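Sulfate adenylyltransferase (Allochromatium vinosum, PDB 4DNX) catalyses the transfer of the adenylyl group of ATP to sulfate, releasing diphosphate and yielding adenosine 5'-phosphosulfate. Local coordinates at residues A[112-117]-A[162-167]. Numbering follows the deposited sequence.
Sequences LAVMDV and QVLNFS
Leu112 CD1 lies above the plane of the Asn165 amide and past its oxygen, 3.3 Å from OD1, and the two side chains cross at about a right angle. OD1 takes the Ser167 N-H on an in-plane lone pair (OD1 to N 3.0 Å), and ND2 donates to the Val111 carbonyl. A chi1 of 59°, which sets CG between the backbone N and the carbonyl carbon, folds the amide back to do both; an alanine here would probably leave the Ser167 N-H and Val111 O without these mates and the turn freer to move. At the other end, one water lies 3.0 Å from the Gln162 amide OE1 and 2.8 Å from Asp116 OD2, while Asp116 OD1 is salt-bridged to Arg98. Between these ends three backbone hydrogen bonds join the chains: two within the hydrogen-bonded pair Val114 and Gln162 (Val114 N to Gln162 O 2.8 Å), and one from Leu164 N to Leu112 O. The non-hydrogen-bonded pair Ala113 and Val163 pack on one face, Val114 CG2 nears Leu164 CD1 on the other. In this antiparallel pair of the PUA-like domain, the chain leaving strand 155-163 passes into an Asx turn at Asn165, while Leu112 and Ala113 form a classic beta bulge against Leu101 of strand 98-102.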
# COMPACT_ATOMS: atom_id res chain seq x y z
N LEU A 112 13.21 -4.99 12.87
CA LEU A 112 12.41 -3.86 12.35
C LEU A 112 13.32 -2.76 11.76
O LEU A 112 12.98 -2.12 10.75
CB LEU A 112 11.55 -3.27 13.50
CG LEU A 112 10.76 -1.99 13.28
CD1 LEU A 112 9.75 -2.15 12.15
CD2 LEU A 112 10.04 -1.55 14.56
N ALA A 113 14.51 -2.57 12.34
CA ALA A 113 15.39 -1.46 11.91
C ALA A 113 16.81 -1.79 12.36
O ALA A 113 17.01 -2.64 13.23
CB ALA A 113 14.96 -0.12 12.57
N VAL A 114 17.77 -1.13 11.71
CA VAL A 114 19.18 -1.19 12.10
C VAL A 114 19.53 0.21 12.63
O VAL A 114 19.16 1.22 12.03
CB VAL A 114 20.05 -1.54 10.86
CG1 VAL A 114 21.53 -1.46 11.21
CG2 VAL A 114 19.72 -2.93 10.37
N MET A 115 20.27 0.27 13.73
CA MET A 115 20.54 1.56 14.37
C MET A 115 22.03 1.72 14.56
O MET A 115 22.70 0.76 14.95
CB MET A 115 19.86 1.59 15.75
CG MET A 115 20.07 2.88 16.49
SD MET A 115 18.99 2.77 17.98
CE MET A 115 19.37 4.34 18.68
N ASP A 116 22.55 2.91 14.26
CA ASP A 116 23.93 3.25 14.66
C ASP A 116 23.84 3.96 15.99
O ASP A 116 23.27 5.07 16.08
CB ASP A 116 24.62 4.13 13.60
CG ASP A 116 24.84 3.37 12.32
OD1 ASP A 116 25.57 2.36 12.36
OD2 ASP A 116 24.22 3.73 11.28
N VAL A 117 24.36 3.32 17.04
CA VAL A 117 24.19 3.87 18.37
C VAL A 117 25.26 4.94 18.64
O VAL A 117 26.48 4.64 18.60
CB VAL A 117 24.25 2.75 19.42
CG1 VAL A 117 24.20 3.34 20.83
CG2 VAL A 117 23.10 1.77 19.18
N GLN A 162 17.83 2.94 10.13
CA GLN A 162 17.40 2.51 8.79
C GLN A 162 16.31 1.47 9.04
O GLN A 162 16.56 0.42 9.65
CB GLN A 162 18.57 1.90 8.02
CG GLN A 162 19.68 2.91 7.76
CD GLN A 162 21.00 2.24 7.35
OE1 GLN A 162 21.65 1.50 8.13
NE2 GLN A 162 21.39 2.47 6.13
N VAL A 163 15.12 1.76 8.52
CA VAL A 163 13.90 0.95 8.76
C VAL A 163 13.67 -0.06 7.63
O VAL A 163 13.77 0.30 6.44
CB VAL A 163 12.68 1.85 8.97
CG1 VAL A 163 11.43 0.97 9.18
CG2 VAL A 163 12.94 2.84 10.16
N LEU A 164 13.45 -1.34 7.99
CA LEU A 164 13.40 -2.43 7.02
C LEU A 164 11.98 -2.86 6.66
O LEU A 164 11.74 -3.52 5.65
CB LEU A 164 14.20 -3.65 7.55
CG LEU A 164 15.69 -3.34 7.78
CD1 LEU A 164 16.37 -4.66 8.19
CD2 LEU A 164 16.37 -2.79 6.53
N ASN A 165 11.04 -2.52 7.53
CA ASN A 165 9.61 -2.85 7.27
C ASN A 165 8.72 -1.99 8.14
O ASN A 165 9.21 -1.18 8.98
CB ASN A 165 9.31 -4.34 7.49
CG ASN A 165 9.64 -4.81 8.90
OD1 ASN A 165 8.95 -4.45 9.86
ND2 ASN A 165 10.72 -5.60 9.02
N PHE A 166 7.41 -2.12 7.90
CA PHE A 166 6.43 -1.34 8.67
C PHE A 166 5.63 -2.19 9.61
O PHE A 166 4.47 -1.85 9.94
CB PHE A 166 5.53 -0.58 7.69
CG PHE A 166 6.32 0.37 6.80
CD1 PHE A 166 7.04 1.42 7.37
CD2 PHE A 166 6.29 0.28 5.42
CE1 PHE A 166 7.78 2.32 6.59
CE2 PHE A 166 7.02 1.22 4.62
CZ PHE A 166 7.75 2.22 5.20
N SER A 167 6.25 -3.26 10.08
CA SER A 167 5.67 -4.07 11.18
C SER A 167 4.30 -4.69 10.75
O SER A 167 3.98 -4.88 9.53
CB SER A 167 5.62 -3.18 12.45
OG SER A 167 5.23 -3.92 13.64
O HOH W 1 21.62 2.81 10.78